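Local coordinates for archaeosine synthase (Pyrobaculum calidifontis, PDB 5K0P), which catalyses the last step of archaeosine biosynthesis, using free ammonium to turn the nitrile of preQ0-modified tRNA into a formamidine group, at residues S33-P38 with Y81-V86. Numbering follows the deposited sequence.
Sequences SVEYIP and YVKVTV
Tyr81 reaches diagonally across the strand pair to Glu35, its hydroxyl donating a hydrogen bond from OH to Glu35 OE2 over 3.1 Å. The bond meets OE2 on its anti side and 33° out of the carboxylate plane, while OE2 lies in the plane of the phenol ring, at its edge. Glu35 gets there from an unstaggered first torsion (chi1 126°), beyond which its chain runs extended, bringing CG to 3.8 Å from Tyr81 CE2; crystal neighbours touch both residues and may influence this. Its other oxygen, OE1, forms a salt bridge with Arg12 of strand 10-20, and Lys83 NZ stays 4.2 Å from OE2, too far for a second one. Ile37 crosses Tyr81 at about a right angle, its CD1 3.9 Å from Tyr81 CB, giving the amphipathic tyrosine an aliphatic partner at its base.

Beneath these residues the backbones run antiparallel, Ser33 with Thr85 and Glu35 with Lys83 forming hydrogen-bonded pairs. A water links Ser33 O to Thr85 OG1.

The opposite face is apolar, and there helix 62-77 packs Leu70 on Val84. Val34 stands side by side with Val82 and Val84, its CG1 4.1 Å from Val82 CG1 and its CG2 4.0 Å from Val84 CG2; beta-branched valines suit such extended backbone. Tyr36 gives Val82 only its CB, because CG sits between backbone N and carbonyl carbon (chi1 76°) and leads the ring away; its OH bonds to the backbone N of Leu43, a substrate-binding residue.

These are the middle strands of the subunit's four-stranded antiparallel sheet, part of the tunnel fold. Their chemistry implies a two-sided layer: an apolar face, packed in part by helix 62-77, and a polar one where arginine, phenol and the nearby Lys83 amine would probably favour the ionised carboxylate.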
loop_
_atom_site.group_PDB
_atom_site.type_symbol
_atom_site.label_atom_id
_atom_site.label_comp_id
_atom_site.label_asym_id
_atom_site.label_seq_id
_atom_site.Cartn_x
_atom_site.Cartn_y
_atom_site.Cartn_z
ATOM N N SER A 33 20.293 1.624 -7.704
ATOM C CA SER A 33 20.486 0.740 -6.515
ATOM C C SER A 33 21.835 0.065 -6.719
ATOM O O SER A 33 22.063 -0.449 -7.790
ATOM C CB SER A 33 19.393 -0.332 -6.435
ATOM O OG SER A 33 18.175 0.289 -6.162
ATOM N N VAL A 34 22.717 0.116 -5.717
ATOM C CA VAL A 34 23.953 -0.660 -5.752
ATOM C C VAL A 34 24.024 -1.556 -4.552
ATOM O O VAL A 34 23.730 -1.147 -3.390
ATOM C CB VAL A 34 25.160 0.278 -5.865
ATOM C CG1 VAL A 34 26.474 -0.453 -5.920
ATOM C CG2 VAL A 34 24.959 1.157 -7.081
ATOM N N GLU A 35 24.466 -2.784 -4.793
ATOM C CA GLU A 35 24.652 -3.697 -3.670
ATOM C C GLU A 35 25.995 -4.329 -3.853
ATOM O O GLU A 35 26.379 -4.614 -4.988
ATOM C CB GLU A 35 23.398 -4.543 -3.634
ATOM C CG GLU A 35 23.512 -5.977 -3.647
ATOM C CD GLU A 35 22.187 -6.734 -3.765
ATOM O OE1 GLU A 35 21.059 -6.208 -3.466
ATOM O OE2 GLU A 35 22.367 -7.909 -4.155
ATOM N N TYR A 36 26.770 -4.410 -2.789
ATOM C CA TYR A 36 28.089 -5.029 -2.825
ATOM C C TYR A 36 28.571 -5.663 -1.530
ATOM O O TYR A 36 28.081 -5.360 -0.463
ATOM C CB TYR A 36 29.124 -3.972 -3.317
ATOM C CG TYR A 36 29.501 -2.971 -2.291
ATOM C CD1 TYR A 36 28.664 -1.926 -2.019
ATOM C CD2 TYR A 36 30.700 -3.097 -1.559
ATOM C CE1 TYR A 36 29.014 -0.981 -1.026
ATOM C CE2 TYR A 36 31.063 -2.159 -0.563
ATOM C CZ TYR A 36 30.206 -1.113 -0.296
ATOM O OH TYR A 36 30.493 -0.202 0.742
ATOM N N ILE A 37 29.552 -6.571 -1.638
ATOM C CA ILE A 37 30.189 -7.168 -0.466
ATOM C C ILE A 37 31.514 -6.501 -0.277
ATOM O O ILE A 37 32.385 -6.602 -1.176
ATOM C CB ILE A 37 30.421 -8.668 -0.628
ATOM C CG1 ILE A 37 29.087 -9.330 -0.799
ATOM C CG2 ILE A 37 31.165 -9.274 0.619
ATOM C CD1 ILE A 37 29.161 -10.792 -1.034
ATOM N N PRO A 38 31.710 -5.828 0.885
ATOM C CA PRO A 38 32.989 -5.201 1.167
ATOM C C PRO A 38 34.042 -6.264 1.351
ATOM O O PRO A 38 33.703 -7.384 1.841
ATOM C CB PRO A 38 32.748 -4.487 2.504
ATOM C CG PRO A 38 31.277 -4.250 2.544
ATOM C CD PRO A 38 30.699 -5.484 1.901
ATOM N N TYR A 81 31.737 -8.907 -5.003
ATOM C CA TYR A 81 30.418 -8.919 -5.611
ATOM C C TYR A 81 29.930 -7.480 -5.619
ATOM O O TYR A 81 30.033 -6.776 -4.612
ATOM C CB TYR A 81 29.384 -9.770 -4.811
ATOM C CG TYR A 81 27.946 -9.593 -5.260
ATOM C CD1 TYR A 81 27.540 -10.007 -6.493
ATOM C CD2 TYR A 81 26.997 -9.005 -4.421
ATOM C CE1 TYR A 81 26.255 -9.858 -6.914
ATOM C CE2 TYR A 81 25.684 -8.836 -4.828
ATOM C CZ TYR A 81 25.325 -9.245 -6.084
ATOM O OH TYR A 81 24.010 -9.069 -6.452
ATOM N N VAL A 82 29.388 -7.088 -6.754
ATOM C CA VAL A 82 28.713 -5.773 -6.967
ATOM C C VAL A 82 27.631 -5.950 -7.979
ATOM O O VAL A 82 27.839 -6.619 -9.021
ATOM C CB VAL A 82 29.616 -4.702 -7.612
ATOM C CG1 VAL A 82 29.008 -3.283 -7.560
ATOM C CG2 VAL A 82 30.836 -4.613 -6.841
ATOM N N LYS A 83 26.484 -5.331 -7.698
ATOM C CA LYS A 83 25.416 -5.232 -8.627
ATOM C C LYS A 83 24.868 -3.825 -8.606
ATOM O O LYS A 83 24.664 -3.245 -7.534
ATOM C CB LYS A 83 24.312 -6.237 -8.283
ATOM C CG LYS A 83 23.173 -6.219 -9.254
ATOM C CD LYS A 83 22.177 -7.342 -9.032
ATOM C CE LYS A 83 21.254 -7.012 -7.854
ATOM N NZ LYS A 83 20.107 -7.963 -7.688
ATOM N N VAL A 84 24.606 -3.310 -9.816
ATOM C CA VAL A 84 24.075 -1.999 -10.052
ATOM C C VAL A 84 22.804 -2.094 -10.868
ATOM O O VAL A 84 22.821 -2.694 -11.928
ATOM C CB VAL A 84 25.053 -1.155 -10.867
ATOM C CG1 VAL A 84 24.452 0.232 -11.149
ATOM C CG2 VAL A 84 26.396 -1.030 -10.157
ATOM N N THR A 85 21.754 -1.397 -10.444
ATOM C CA THR A 85 20.488 -1.471 -11.075
ATOM C C THR A 85 20.023 -0.054 -11.263
ATOM O O THR A 85 19.970 0.715 -10.280
ATOM C CB THR A 85 19.403 -2.247 -10.251
ATOM O OG1 THR A 85 19.796 -3.651 -10.049
ATOM C CG2 THR A 85 18.109 -2.264 -11.076
ATOM N N VAL A 86 19.769 0.286 -12.536
ATOM C CA VAL A 86 19.315 1.618 -12.948
ATOM C C VAL A 86 17.916 1.508 -13.496
ATOM O O VAL A 86 17.736 0.768 -14.454
ATOM C CB VAL A 86 20.269 2.219 -13.998
ATOM C CG1 VAL A 86 19.755 3.557 -14.480
ATOM C CG2 VAL A 86 21.686 2.273 -13.455
HETATM O O HOH W 1 21.411 -3.527 -7.633
#